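Local structure of autoinducer 2 sensor kinase/phosphatase luxQ (Vibrio cholerae, 3C38) at residues S27-L32 / T221-E226; D82-S87 / L155-V160; G120-V125 / L137-S142. The protein senses the autoinducer AI-2 bound to LuxP and switches between histidine kinase and phosphatase in the quorum-sensing phosphorelay, the part modelled here being its periplasmic domain. All coordinates share one frame; numbering follows the deposited sequence.

Interaction 1 (S27-L32 / T221-E226); sequences SLIQSL and TFLEVE
Gln30, on the long N-terminal helix of this Cache-family sensor domain, reaches across to Glu224 on the edge strand of the four-stranded sheet and pairs with its backbone. CG stands anti to the backbone N (chi1 177°), and a bend at chi2 brings the carboxamide up to the strand. The amide then works at both ends: Glu224 N donates to Gln30 OE1 at 2.8 Å, almost straight, while Gln30 NE2 donates to Glu224 O at 3.0 Å. Both bonds are tilted somewhat from the planes of their acceptors. A glutamine suits this place because one carboxamide supplies both an acceptor and a donor, matching the N-H and C=O of Glu224. NE2 also gives a hydrogen bond to Asp34, one turn further along the helix, which helps fix the rotation of the amide.

Beside this polar pairing lies an apolar patch. Ile29 has its CB directed toward the strand; CG2 meets Leu223 CD2 at 4.1 Å, the two side chains crossing at about a right angle, and CD1 rests near Thr221 OG1, a hydroxyl hydrogen-bonded to Ser26 OG. A water completes the junction, donating to Gln30 OE1 at 2.7 Å and to Phe222 O at 2.9 Å.

Interaction 2 (D82-S87 / L155-V160); sequences DLRFIS and LYVGIV
A classic beta bulge opens the antiparallel pairing of strands 83-87 and 155-160: two residues, Asp82 and Leu83, stand opposite the single Gly158, and both give their N-H groups to Gly158 O. The Asp82 N bond is the shorter at 2.8 Å; Leu83 N, at 3.3 Å, comes in tilted from the carbonyl plane. Asp82 then extends the pairing with its side chain, since OD2 accepts a hydrogen bond from Val160 N at 2.7 Å on its anti side, as a short carboxylate just ahead of the strand can. Glycine suits position 158 because Leu83 CD1 lies over its CA at 4.1 Å, leaving little room for a side chain.

Further on, Phe85 and Tyr156 form a hydrogen-bonded pair. With chi1 at 70°, Phe85 CG sits between its backbone N and carbonyl carbon, which swings the ring across to the neighbouring strand. There Tyr156 CB lies over one ring face, 3.5 Å from the centroid, in a CH-pi contact; the two rings are nearly parallel, 11° apart, but displaced, with little overlap. Ser87 CB packs by Tyr156 CE1 at 3.4 Å. On the other face, Arg84 and Val157 run side by side, and Ile86 CG1 touches Leu155 CD1.

Helix 106-115 covers the Phe85 and Tyr156 face through Leu109 and Ile113. Helix 22-47 packs against Val157 and Ile159 on the other, while Arg84 forms a salt bridge with Asp73 of helix 65-74.

Interaction 3 (G120-V125 / L137-S142); sequences GNWHLV and LMRRSS
The methylenes of Arg139 cross one face of the Trp122 indole at about a right angle, the guanidinium plane turned 47° from the ring. Arg139 CD sits 3.6 Å from the centroid of the five-membered ring, over its face, a CH-pi contact, and CB covers the six-membered ring near CE3. CG of Arg139 stands anti to the backbone N (chi1 -171°), starting an extended chain to NE that carries the methylenes across the indole and the guanidinium past it. Gly120 adopts a positive phi (72°), a conformation that suits glycine, and NH2 comes within 3.2 Å of its CA. The far end of the arginine is held by Gln44 and by a salt bridge to Asp45, both on helix 22-47.

At the edge of the indole, Leu137 O approaches CZ3. Leu124 CD1 meets Leu137 CD2 at 4.0 Å, two branched ends packed together on the face opposite His123 and Met138. The backbones of the latter two exchange hydrogen bonds, His123 N to Met138 O at 2.6 Å and Met138 N to His123 O at 2.8 Å. Beside the loop at Gly120 and Asn121 a water links the two backbones, donating to Asn121 O at 2.6 Å and accepting from Arg140 N at 2.7 Å. The paired part, from His123 on, belongs to the antiparallel beta hairpin of strands 123-127 and 134-143, at one margin of the five-stranded sheet of this Cache-family domain.

In the fold
From the N terminus, helix 22-47 supplies residues 27-32 and then runs on along the five-stranded sheet. The chain next passes through 82-87, 120-125, 137-142 and 155-160 before returning at 221-226, where interaction 1 closes the longest loop, 188 residues, around both other contacts. Interaction 2 in turn encloses the short hairpin of interaction 3; none cross. Interactions 2 and 3 share one sheet, with centres about 9 Å apart, and strands 134-143 and 153-160 are neighbours there. Interaction 1 packs helix 22-47 on the outer strand of the four-stranded sheet, its centre about 22 Å from that of interaction 2. Glu226, just past strand 216-225, links interaction 1 to interaction 3, its OE2 2.6 Å from Trp122 N, a probable hydrogen bond.

Interaction 1 (S27-L32 / T221-E226)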
ATOM      1  N   SER A  27       3.565  18.074  -5.982  1.00 46.53           N
ATOM      2  CA  SER A  27       4.338  17.334  -6.969  1.00 45.06           C
ATOM      3  C   SER A  27       5.317  16.413  -6.257  1.00 42.35           C
ATOM      4  O   SER A  27       5.463  15.242  -6.615  1.00 41.35           O
ATOM      5  CB  SER A  27       5.098  18.312  -7.876  1.00 47.28           C
ATOM      6  OG  SER A  27       5.982  17.623  -8.746  1.00 50.85           O
ATOM      7  N   LEU A  28       5.986  16.961  -5.249  1.00 37.78           N
ATOM      8  CA  LEU A  28       6.950  16.211  -4.471  1.00 35.92           C
ATOM      9  C   LEU A  28       6.267  15.081  -3.695  1.00 34.47           C
ATOM     10  O   LEU A  28       6.744  13.943  -3.680  1.00 34.02           O
ATOM     11  CB  LEU A  28       7.677  17.159  -3.512  1.00 37.91           C
ATOM     12  CG  LEU A  28       8.543  16.558  -2.396  1.00 38.93           C
ATOM     13  CD1 LEU A  28       9.604  15.606  -2.970  1.00 39.52           C
ATOM     14  CD2 LEU A  28       9.204  17.703  -1.627  1.00 39.23           C
ATOM     15  N   ILE A  29       5.143  15.395  -3.058  1.00 33.47           N
ATOM     16  CA  ILE A  29       4.412  14.397  -2.285  1.00 32.44           C
ATOM     17  C   ILE A  29       4.063  13.195  -3.156  1.00 32.67           C
ATOM     18  O   ILE A  29       4.232  12.033  -2.747  1.00 29.49           O
ATOM     19  CB  ILE A  29       3.144  15.018  -1.662  1.00 30.36           C
ATOM     20  CG1 ILE A  29       3.571  15.969  -0.533  1.00 30.29           C
ATOM     21  CG2 ILE A  29       2.215  13.929  -1.145  1.00 27.65           C
ATOM     22  CD1 ILE A  29       2.479  16.872  -0.001  1.00 27.30           C
ATOM     23  N   GLN A  30       3.602  13.490  -4.369  1.00 33.82           N
ATOM     24  CA  GLN A  30       3.233  12.463  -5.333  1.00 34.52           C
ATOM     25  C   GLN A  30       4.435  11.597  -5.701  1.00 35.14           C
ATOM     26  O   GLN A  30       4.307  10.376  -5.830  1.00 34.69           O
ATOM     27  CB  GLN A  30       2.669  13.107  -6.604  1.00 36.06           C
ATOM     28  CG  GLN A  30       2.313  12.120  -7.708  1.00 33.03           C
ATOM     29  CD  GLN A  30       1.160  11.216  -7.336  1.00 33.57           C
ATOM     30  OE1 GLN A  30       0.080  11.685  -6.990  1.00 34.00           O
ATOM     31  NE2 GLN A  30       1.383   9.911  -7.407  1.00 32.98           N
ATOM     32  N   SER A  31       5.596  12.227  -5.868  1.00 33.99           N
ATOM     33  CA  SER A  31       6.797  11.482  -6.243  1.00 36.63           C
ATOM     34  C   SER A  31       7.254  10.599  -5.095  1.00 34.31           C
ATOM     35  O   SER A  31       7.695   9.466  -5.307  1.00 34.02           O
ATOM     36  CB  SER A  31       7.935  12.427  -6.661  1.00 36.39           C
ATOM     37  OG  SER A  31       8.485  13.111  -5.549  1.00 41.50           O
ATOM     38  N   LEU A  32       7.153  11.123  -3.877  1.00 34.01           N
ATOM     39  CA  LEU A  32       7.534  10.347  -2.717  1.00 31.34           C
ATOM     40  C   LEU A  32       6.603   9.136  -2.646  1.00 29.71           C
ATOM     41  O   LEU A  32       7.051   8.020  -2.385  1.00 30.39           O
ATOM     42  CB  LEU A  32       7.461  11.216  -1.465  1.00 32.94           C
ATOM     43  CG  LEU A  32       8.673  12.165  -1.384  1.00 36.59           C
ATOM     44  CD1 LEU A  32       8.470  13.201  -0.284  1.00 35.66           C
ATOM     45  CD2 LEU A  32       9.948  11.341  -1.105  1.00 36.82           C
ATOM     46  N   THR A 221      -3.486  17.359  -1.604  1.00 35.90           N
ATOM     47  CA  THR A 221      -2.922  16.638  -2.737  1.00 34.59           C
ATOM     48  C   THR A 221      -3.624  15.310  -2.932  1.00 33.96           C
ATOM     49  O   THR A 221      -3.530  14.423  -2.082  1.00 32.56           O
ATOM     50  CB  THR A 221      -1.420  16.337  -2.558  1.00 34.62           C
ATOM     51  OG1 THR A 221      -0.685  17.562  -2.482  1.00 34.43           O
ATOM     52  CG2 THR A 221      -0.901  15.528  -3.745  1.00 34.98           C
ATOM     53  N   PHE A 222      -4.343  15.176  -4.041  1.00 31.81           N
ATOM     54  CA  PHE A 222      -5.013  13.922  -4.319  1.00 32.07           C
ATOM     55  C   PHE A 222      -4.016  13.076  -5.089  1.00 31.75           C
ATOM     56  O   PHE A 222      -3.540  13.465  -6.153  1.00 33.10           O
ATOM     57  CB  PHE A 222      -6.301  14.161  -5.104  1.00 36.50           C
ATOM     58  CG  PHE A 222      -7.429  14.666  -4.250  1.00 36.86           C
ATOM     59  CD1 PHE A 222      -7.491  16.004  -3.874  1.00 38.96           C
ATOM     60  CD2 PHE A 222      -8.395  13.786  -3.764  1.00 36.81           C
ATOM     61  CE1 PHE A 222      -8.508  16.467  -3.015  1.00 40.67           C
ATOM     62  CE2 PHE A 222      -9.413  14.229  -2.911  1.00 37.74           C
ATOM     63  CZ  PHE A 222      -9.469  15.574  -2.534  1.00 38.07           C
ATOM     64  N   LEU A 223      -3.671  11.934  -4.510  1.00 29.48           N
ATOM     65  CA  LEU A 223      -2.694  11.025  -5.095  1.00 29.79           C
ATOM     66  C   LEU A 223      -3.166  10.268  -6.333  1.00 29.20           C
ATOM     67  O   LEU A 223      -4.301   9.782  -6.402  1.00 26.71           O
ATOM     68  CB  LEU A 223      -2.239   9.994  -4.041  1.00 25.42           C
ATOM     69  CG  LEU A 223      -1.627  10.551  -2.746  1.00 24.91           C
ATOM     70  CD1 LEU A 223      -1.329   9.419  -1.767  1.00 22.68           C
ATOM     71  CD2 LEU A 223      -0.365  11.336  -3.089  1.00 24.06           C
ATOM     72  N   GLU A 224      -2.277  10.165  -7.310  1.00 31.25           N
ATOM     73  CA  GLU A 224      -2.586   9.397  -8.509  1.00 34.19           C
ATOM     74  C   GLU A 224      -1.936   8.029  -8.300  1.00 34.47           C
ATOM     75  O   GLU A 224      -0.865   7.924  -7.699  1.00 32.49           O
ATOM     76  CB  GLU A 224      -1.987  10.046  -9.760  1.00 33.87           C
ATOM     77  CG  GLU A 224      -2.480  11.444 -10.050  1.00 38.08           C
ATOM     78  CD  GLU A 224      -2.055  11.934 -11.424  1.00 40.94           C
ATOM     79  OE1 GLU A 224      -0.929  11.607 -11.864  1.00 41.87           O
ATOM     80  OE2 GLU A 224      -2.846  12.661 -12.059  1.00 44.47           O
ATOM     81  N   VAL A 225      -2.612   6.985  -8.755  1.00 36.12           N
ATOM     82  CA  VAL A 225      -2.087   5.630  -8.679  1.00 38.29           C
ATOM     83  C   VAL A 225      -2.032   5.199 -10.144  1.00 41.20           C
ATOM     84  O   VAL A 225      -3.062   5.151 -10.816  1.00 42.84           O
ATOM     85  CB  VAL A 225      -3.031   4.700  -7.891  1.00 37.20           C
ATOM     86  CG1 VAL A 225      -2.640   3.242  -8.112  1.00 37.12           C
ATOM     87  CG2 VAL A 225      -2.961   5.030  -6.418  1.00 36.24           C
ATOM     88  N   GLU A 226      -0.837   4.912 -10.644  1.00 43.70           N
ATOM     89  CA  GLU A 226      -0.686   4.524 -12.050  1.00 46.26           C
ATOM     90  C   GLU A 226      -1.190   5.695 -12.895  1.00 47.36           C
ATOM     91  O   GLU A 226      -1.968   5.508 -13.826  1.00 49.09           O
ATOM     92  CB  GLU A 226      -1.518   3.271 -12.374  1.00 44.73           C
ATOM     93  CG  GLU A 226      -1.128   1.988 -11.627  1.00 45.30           C
ATOM     94  CD  GLU A 226       0.275   1.498 -11.957  1.00 45.16           C
ATOM     95  OE1 GLU A 226       0.953   2.109 -12.816  1.00 48.72           O
ATOM     96  OE2 GLU A 226       0.705   0.500 -11.355  1.00 42.60           O
TER
HETATM   97  O   HOH W   1      -1.099  14.030  -7.610  1.00 57.95           O

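Interaction 2 (D82-S87 / L155-V160)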
ATOM      1  N   ASP A  82       2.639  -5.148   3.186  1.00 33.09           N
ATOM      2  CA  ASP A  82       1.968  -5.461   4.447  1.00 32.02           C
ATOM      3  C   ASP A  82       1.327  -6.836   4.360  1.00 32.36           C
ATOM      4  O   ASP A  82       1.080  -7.487   5.374  1.00 32.40           O
ATOM      5  CB  ASP A  82       0.905  -4.417   4.789  1.00 30.85           C
ATOM      6  CG  ASP A  82       1.498  -3.040   5.014  1.00 32.83           C
ATOM      7  OD1 ASP A  82       2.681  -2.968   5.403  1.00 36.23           O
ATOM      8  OD2 ASP A  82       0.789  -2.033   4.816  1.00 30.88           O
ATOM      9  N   LEU A  83       1.058  -7.278   3.140  1.00 31.90           N
ATOM     10  CA  LEU A  83       0.456  -8.583   2.949  1.00 34.79           C
ATOM     11  C   LEU A  83       0.755  -9.171   1.579  1.00 35.91           C
ATOM     12  O   LEU A  83       0.821  -8.461   0.561  1.00 35.50           O
ATOM     13  CB  LEU A  83      -1.064  -8.518   3.194  1.00 34.28           C
ATOM     14  CG  LEU A  83      -1.961  -7.640   2.322  1.00 35.18           C
ATOM     15  CD1 LEU A  83      -2.359  -8.416   1.080  1.00 34.22           C
ATOM     16  CD2 LEU A  83      -3.211  -7.247   3.095  1.00 31.74           C
ATOM     17  N   ARG A  84       0.958 -10.482   1.580  1.00 37.16           N
ATOM     18  CA  ARG A  84       1.247 -11.240   0.375  1.00 39.35           C
ATOM     19  C   ARG A  84       0.402 -12.504   0.362  1.00 41.69           C
ATOM     20  O   ARG A  84       0.130 -13.090   1.405  1.00 43.41           O
ATOM     21  CB  ARG A  84       2.709 -11.694   0.349  1.00 38.01           C
ATOM     22  CG  ARG A  84       3.773 -10.646   0.118  1.00 36.94           C
ATOM     23  CD  ARG A  84       4.987 -11.343  -0.482  1.00 36.52           C
ATOM     24  NE  ARG A  84       6.191 -10.522  -0.542  1.00 38.17           N
ATOM     25  CZ  ARG A  84       6.977 -10.266   0.500  1.00 40.21           C
ATOM     26  NH1 ARG A  84       6.690 -10.767   1.699  1.00 41.91           N
ATOM     27  NH2 ARG A  84       8.062  -9.518   0.341  1.00 41.06           N
ATOM     28  N   PHE A  85      -0.012 -12.924  -0.825  1.00 44.20           N
ATOM     29  CA  PHE A  85      -0.750 -14.168  -0.969  1.00 44.83           C
ATOM     30  C   PHE A  85      -0.684 -14.576  -2.438  1.00 46.28           C
ATOM     31  O   PHE A  85      -0.605 -13.724  -3.328  1.00 45.82           O
ATOM     32  CB  PHE A  85      -2.195 -14.032  -0.454  1.00 42.08           C
ATOM     33  CG  PHE A  85      -3.074 -13.171  -1.299  1.00 41.36           C
ATOM     34  CD1 PHE A  85      -3.618 -13.659  -2.482  1.00 40.02           C
ATOM     35  CD2 PHE A  85      -3.369 -11.867  -0.909  1.00 40.62           C
ATOM     36  CE1 PHE A  85      -4.442 -12.869  -3.255  1.00 40.33           C
ATOM     37  CE2 PHE A  85      -4.195 -11.062  -1.679  1.00 38.43           C
ATOM     38  CZ  PHE A  85      -4.734 -11.562  -2.855  1.00 41.35           C
ATOM     39  N   ILE A  86      -0.675 -15.882  -2.685  1.00 48.71           N
ATOM     40  CA  ILE A  86      -0.592 -16.401  -4.046  1.00 50.89           C
ATOM     41  C   ILE A  86      -1.909 -17.019  -4.492  1.00 51.74           C
ATOM     42  O   ILE A  86      -2.485 -17.850  -3.793  1.00 52.00           O
ATOM     43  CB  ILE A  86       0.533 -17.453  -4.157  1.00 51.59           C
ATOM     44  CG1 ILE A  86       1.874 -16.811  -3.804  1.00 51.51           C
ATOM     45  CG2 ILE A  86       0.594 -18.018  -5.567  1.00 53.60           C
ATOM     46  CD1 ILE A  86       3.025 -17.787  -3.769  1.00 51.44           C
ATOM     47  N   SER A  87      -2.379 -16.594  -5.660  1.00 52.95           N
ATOM     48  CA  SER A  87      -3.629 -17.087  -6.215  1.00 53.40           C
ATOM     49  C   SER A  87      -3.444 -17.956  -7.458  1.00 54.12           C
ATOM     50  O   SER A  87      -2.442 -17.874  -8.166  1.00 54.32           O
ATOM     51  CB  SER A  87      -4.553 -15.917  -6.576  1.00 54.08           C
ATOM     52  OG  SER A  87      -4.870 -15.904  -7.969  1.00 51.51           O
ATOM     53  N   LEU A 155       1.208 -13.749  -7.674  1.00 42.48           N
ATOM     54  CA  LEU A 155       1.626 -13.245  -6.379  1.00 39.92           C
ATOM     55  C   LEU A 155       0.985 -11.872  -6.220  1.00 39.02           C
ATOM     56  O   LEU A 155       1.124 -10.986  -7.079  1.00 38.05           O
ATOM     57  CB  LEU A 155       3.153 -13.129  -6.285  1.00 38.89           C
ATOM     58  CG  LEU A 155       3.678 -12.498  -4.986  1.00 36.57           C
ATOM     59  CD1 LEU A 155       3.176 -13.285  -3.799  1.00 34.77           C
ATOM     60  CD2 LEU A 155       5.203 -12.465  -4.994  1.00 34.63           C
ATOM     61  N   TYR A 156       0.250 -11.718  -5.128  1.00 36.36           N
ATOM     62  CA  TYR A 156      -0.415 -10.464  -4.832  1.00 33.89           C
ATOM     63  C   TYR A 156       0.278  -9.849  -3.626  1.00 32.79           C
ATOM     64  O   TYR A 156       0.555 -10.539  -2.643  1.00 32.26           O
ATOM     65  CB  TYR A 156      -1.894 -10.702  -4.489  1.00 35.80           C
ATOM     66  CG  TYR A 156      -2.789 -11.104  -5.646  1.00 34.51           C
ATOM     67  CD1 TYR A 156      -2.747 -12.390  -6.190  1.00 36.27           C
ATOM     68  CD2 TYR A 156      -3.700 -10.198  -6.177  1.00 36.68           C
ATOM     69  CE1 TYR A 156      -3.610 -12.754  -7.244  1.00 35.77           C
ATOM     70  CE2 TYR A 156      -4.550 -10.546  -7.220  1.00 37.56           C
ATOM     71  CZ  TYR A 156      -4.502 -11.817  -7.746  1.00 35.60           C
ATOM     72  OH  TYR A 156      -5.352 -12.122  -8.779  1.00 38.77           O
ATOM     73  N   VAL A 157       0.575  -8.559  -3.715  1.00 31.22           N
ATOM     74  CA  VAL A 157       1.194  -7.843  -2.607  1.00 30.62           C
ATOM     75  C   VAL A 157       0.322  -6.630  -2.340  1.00 29.95           C
ATOM     76  O   VAL A 157      -0.235  -6.027  -3.268  1.00 28.48           O
ATOM     77  CB  VAL A 157       2.639  -7.354  -2.936  1.00 29.98           C
ATOM     78  CG1 VAL A 157       3.514  -8.543  -3.328  1.00 29.19           C
ATOM     79  CG2 VAL A 157       2.612  -6.313  -4.041  1.00 27.37           C
ATOM     80  N   GLY A 158       0.191  -6.274  -1.071  1.00 29.91           N
ATOM     81  CA  GLY A 158      -0.624  -5.123  -0.745  1.00 28.44           C
ATOM     82  C   GLY A 158      -0.022  -4.251   0.336  1.00 27.63           C
ATOM     83  O   GLY A 158       0.786  -4.725   1.147  1.00 25.88           O
ATOM     84  N   ILE A 159      -0.409  -2.977   0.315  1.00 27.05           N
ATOM     85  CA  ILE A 159       0.004  -1.983   1.299  1.00 26.87           C
ATOM     86  C   ILE A 159      -1.280  -1.485   1.938  1.00 26.45           C
ATOM     87  O   ILE A 159      -2.149  -0.963   1.241  1.00 23.94           O
ATOM     88  CB  ILE A 159       0.654  -0.752   0.660  1.00 29.13           C
ATOM     89  CG1 ILE A 159       1.918  -1.136  -0.088  1.00 32.34           C
ATOM     90  CG2 ILE A 159       1.024   0.246   1.731  1.00 26.43           C
ATOM     91  CD1 ILE A 159       2.461   0.023  -0.922  1.00 38.10           C
ATOM     92  N   VAL A 160      -1.412  -1.643   3.252  1.00 26.22           N
ATOM     93  CA  VAL A 160      -2.608  -1.166   3.936  1.00 23.92           C
ATOM     94  C   VAL A 160      -2.381   0.282   4.345  1.00 23.86           C
ATOM     95  O   VAL A 160      -1.430   0.590   5.069  1.00 23.00           O
ATOM     96  CB  VAL A 160      -2.920  -1.997   5.201  1.00 26.15           C
ATOM     97  CG1 VAL A 160      -4.123  -1.377   5.939  1.00 24.11           C
ATOM     98  CG2 VAL A 160      -3.209  -3.443   4.820  1.00 21.45           C
TER

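Interaction 3 (G120-V125 / L137-S142)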
ATOM      1  N   GLY A 120       0.788  -5.869 -13.451  1.00 51.50           N
ATOM      2  CA  GLY A 120       1.622  -4.707 -13.706  1.00 49.07           C
ATOM      3  C   GLY A 120       1.047  -3.351 -13.349  1.00 48.51           C
ATOM      4  O   GLY A 120       1.640  -2.322 -13.687  1.00 48.12           O
ATOM      5  N   ASN A 121      -0.103  -3.334 -12.677  1.00 47.17           N
ATOM      6  CA  ASN A 121      -0.733  -2.078 -12.268  1.00 44.01           C
ATOM      7  C   ASN A 121      -1.243  -2.134 -10.836  1.00 40.61           C
ATOM      8  O   ASN A 121      -1.855  -3.114 -10.416  1.00 38.61           O
ATOM      9  CB  ASN A 121      -1.899  -1.711 -13.189  1.00 46.05           C
ATOM     10  CG  ASN A 121      -1.439  -1.195 -14.543  1.00 51.01           C
ATOM     11  OD1 ASN A 121      -1.997  -0.230 -15.066  1.00 52.61           O
ATOM     12  ND2 ASN A 121      -0.430  -1.840 -15.122  1.00 51.93           N
ATOM     13  N   TRP A 122      -0.970  -1.073 -10.091  1.00 38.76           N
ATOM     14  CA  TRP A 122      -1.414  -0.971  -8.712  1.00 37.31           C
ATOM     15  C   TRP A 122      -2.916  -0.705  -8.729  1.00 37.60           C
ATOM     16  O   TRP A 122      -3.412   0.005  -9.607  1.00 35.75           O
ATOM     17  CB  TRP A 122      -0.693   0.179  -8.010  1.00 34.25           C
ATOM     18  CG  TRP A 122       0.699  -0.153  -7.589  1.00 29.97           C
ATOM     19  CD1 TRP A 122       1.857   0.206  -8.212  1.00 29.10           C
ATOM     20  CD2 TRP A 122       1.076  -0.936  -6.453  1.00 28.85           C
ATOM     21  NE1 TRP A 122       2.937  -0.310  -7.532  1.00 30.20           N
ATOM     22  CE2 TRP A 122       2.486  -1.016  -6.447  1.00 28.09           C
ATOM     23  CE3 TRP A 122       0.356  -1.585  -5.437  1.00 27.79           C
ATOM     24  CZ2 TRP A 122       3.195  -1.715  -5.461  1.00 28.25           C
ATOM     25  CZ3 TRP A 122       1.054  -2.277  -4.459  1.00 29.92           C
ATOM     26  CH2 TRP A 122       2.466  -2.339  -4.479  1.00 29.81           C
ATOM     27  N   HIS A 123      -3.634  -1.283  -7.772  1.00 36.51           N
ATOM     28  CA  HIS A 123      -5.076  -1.099  -7.680  1.00 37.11           C
ATOM     29  C   HIS A 123      -5.450  -0.605  -6.291  1.00 36.78           C
ATOM     30  O   HIS A 123      -5.066  -1.210  -5.287  1.00 34.04           O
ATOM     31  CB  HIS A 123      -5.809  -2.420  -7.934  1.00 38.44           C
ATOM     32  CG  HIS A 123      -5.784  -2.866  -9.361  1.00 45.27           C
ATOM     33  ND1 HIS A 123      -6.734  -2.474 -10.282  1.00 45.47           N
ATOM     34  CD2 HIS A 123      -4.920  -3.666 -10.029  1.00 46.03           C
ATOM     35  CE1 HIS A 123      -6.455  -3.016 -11.454  1.00 47.13           C
ATOM     36  NE2 HIS A 123      -5.361  -3.744 -11.328  1.00 47.42           N
ATOM     37  N   LEU A 124      -6.196   0.496  -6.241  1.00 36.76           N
ATOM     38  CA  LEU A 124      -6.660   1.053  -4.981  1.00 34.89           C
ATOM     39  C   LEU A 124      -7.990   0.367  -4.714  1.00 36.23           C
ATOM     40  O   LEU A 124      -8.969   0.598  -5.421  1.00 37.05           O
ATOM     41  CB  LEU A 124      -6.848   2.565  -5.099  1.00 32.56           C
ATOM     42  CG  LEU A 124      -7.521   3.242  -3.900  1.00 32.54           C
ATOM     43  CD1 LEU A 124      -6.737   2.933  -2.629  1.00 31.95           C
ATOM     44  CD2 LEU A 124      -7.605   4.749  -4.142  1.00 31.91           C
ATOM     45  N   VAL A 125      -8.012  -0.502  -3.713  1.00 36.17           N
ATOM     46  CA  VAL A 125      -9.215  -1.242  -3.366  1.00 36.89           C
ATOM     47  C   VAL A 125      -9.498  -1.119  -1.869  1.00 37.97           C
ATOM     48  O   VAL A 125      -8.613  -0.783  -1.088  1.00 37.28           O
ATOM     49  CB  VAL A 125      -9.064  -2.710  -3.727  1.00 37.52           C
ATOM     50  CG1 VAL A 125      -8.727  -2.840  -5.203  1.00 34.85           C
ATOM     51  CG2 VAL A 125      -7.983  -3.333  -2.877  1.00 36.86           C
ATOM     52  N   LEU A 137      -3.568  -0.820  -1.357  1.00 31.38           N
ATOM     53  CA  LEU A 137      -2.998  -0.659  -2.692  1.00 31.72           C
ATOM     54  C   LEU A 137      -2.488  -2.066  -3.002  1.00 33.44           C
ATOM     55  O   LEU A 137      -1.650  -2.609  -2.278  1.00 30.24           O
ATOM     56  CB  LEU A 137      -1.839   0.333  -2.683  1.00 31.18           C
ATOM     57  CG  LEU A 137      -2.234   1.803  -2.520  1.00 34.24           C
ATOM     58  CD1 LEU A 137      -0.999   2.654  -2.232  1.00 30.92           C
ATOM     59  CD2 LEU A 137      -2.932   2.276  -3.794  1.00 31.94           C
ATOM     60  N   MET A 138      -3.032  -2.681  -4.046  1.00 33.55           N
ATOM     61  CA  MET A 138      -2.620  -4.024  -4.390  1.00 35.38           C
ATOM     62  C   MET A 138      -2.094  -4.129  -5.799  1.00 34.04           C
ATOM     63  O   MET A 138      -2.442  -3.330  -6.668  1.00 33.63           O
ATOM     64  CB  MET A 138      -3.774  -5.003  -4.219  1.00 41.42           C
ATOM     65  CG  MET A 138      -4.029  -5.399  -2.793  1.00 47.67           C
ATOM     66  SD  MET A 138      -5.047  -6.855  -2.755  1.00 57.97           S
ATOM     67  CE  MET A 138      -3.943  -8.055  -3.410  1.00 54.07           C
ATOM     68  N   ARG A 139      -1.253  -5.131  -6.013  1.00 32.72           N
ATOM     69  CA  ARG A 139      -0.667  -5.362  -7.321  1.00 34.06           C
ATOM     70  C   ARG A 139      -0.419  -6.852  -7.511  1.00 33.08           C
ATOM     71  O   ARG A 139      -0.022  -7.556  -6.580  1.00 30.38           O
ATOM     72  CB  ARG A 139       0.631  -4.565  -7.460  1.00 33.92           C
ATOM     73  CG  ARG A 139       1.219  -4.563  -8.860  1.00 36.24           C
ATOM     74  CD  ARG A 139       2.329  -3.538  -8.957  1.00 35.84           C
ATOM     75  NE  ARG A 139       2.946  -3.531 -10.281  1.00 37.49           N
ATOM     76  CZ  ARG A 139       3.808  -4.450 -10.702  1.00 35.73           C
ATOM     77  NH1 ARG A 139       4.158  -5.448  -9.896  1.00 31.40           N
ATOM     78  NH2 ARG A 139       4.313  -4.367 -11.924  1.00 35.72           N
ATOM     79  N   ARG A 140      -0.674  -7.324  -8.728  1.00 36.23           N
ATOM     80  CA  ARG A 140      -0.509  -8.739  -9.073  1.00 37.95           C
ATOM     81  C   ARG A 140       0.675  -8.971 -10.024  1.00 37.12           C
ATOM     82  O   ARG A 140       0.909  -8.194 -10.947  1.00 36.64           O
ATOM     83  CB  ARG A 140      -1.795  -9.245  -9.744  1.00 39.93           C
ATOM     84  CG  ARG A 140      -1.888 -10.743  -9.888  1.00 40.46           C
ATOM     85  CD  ARG A 140      -3.102 -11.155 -10.720  1.00 42.95           C
ATOM     86  NE  ARG A 140      -2.980 -10.702 -12.097  1.00 48.41           N
ATOM     87  CZ  ARG A 140      -3.602 -11.263 -13.129  1.00 50.92           C
ATOM     88  NH1 ARG A 140      -4.397 -12.309 -12.944  1.00 48.87           N
ATOM     89  NH2 ARG A 140      -3.416 -10.780 -14.352  1.00 52.79           N
ATOM     90  N   SER A 141       1.417 -10.047  -9.803  1.00 38.98           N
ATOM     91  CA  SER A 141       2.535 -10.371 -10.679  1.00 41.93           C
ATOM     92  C   SER A 141       2.500 -11.858 -11.042  1.00 42.57           C
ATOM     93  O   SER A 141       2.533 -12.728 -10.172  1.00 42.00           O
ATOM     94  CB  SER A 141       3.866 -10.020 -10.005  1.00 42.06           C
ATOM     95  OG  SER A 141       4.935 -10.108 -10.935  1.00 43.77           O
ATOM     96  N   SER A 142       2.439 -12.139 -12.338  1.00 44.56           N
ATOM     97  CA  SER A 142       2.382 -13.513 -12.833  1.00 48.00           C
ATOM     98  C   SER A 142       3.540 -14.371 -12.347  1.00 50.34           C
ATOM     99  O   SER A 142       4.677 -13.916 -12.286  1.00 51.80           O
ATOM    100  CB  SER A 142       2.369 -13.503 -14.361  1.00 49.37           C
ATOM    101  OG  SER A 142       1.447 -12.536 -14.853  1.00 48.90           O
TER
HETATM  102  O   HOH W   2      -1.824  -5.712 -10.621  1.00 39.32           O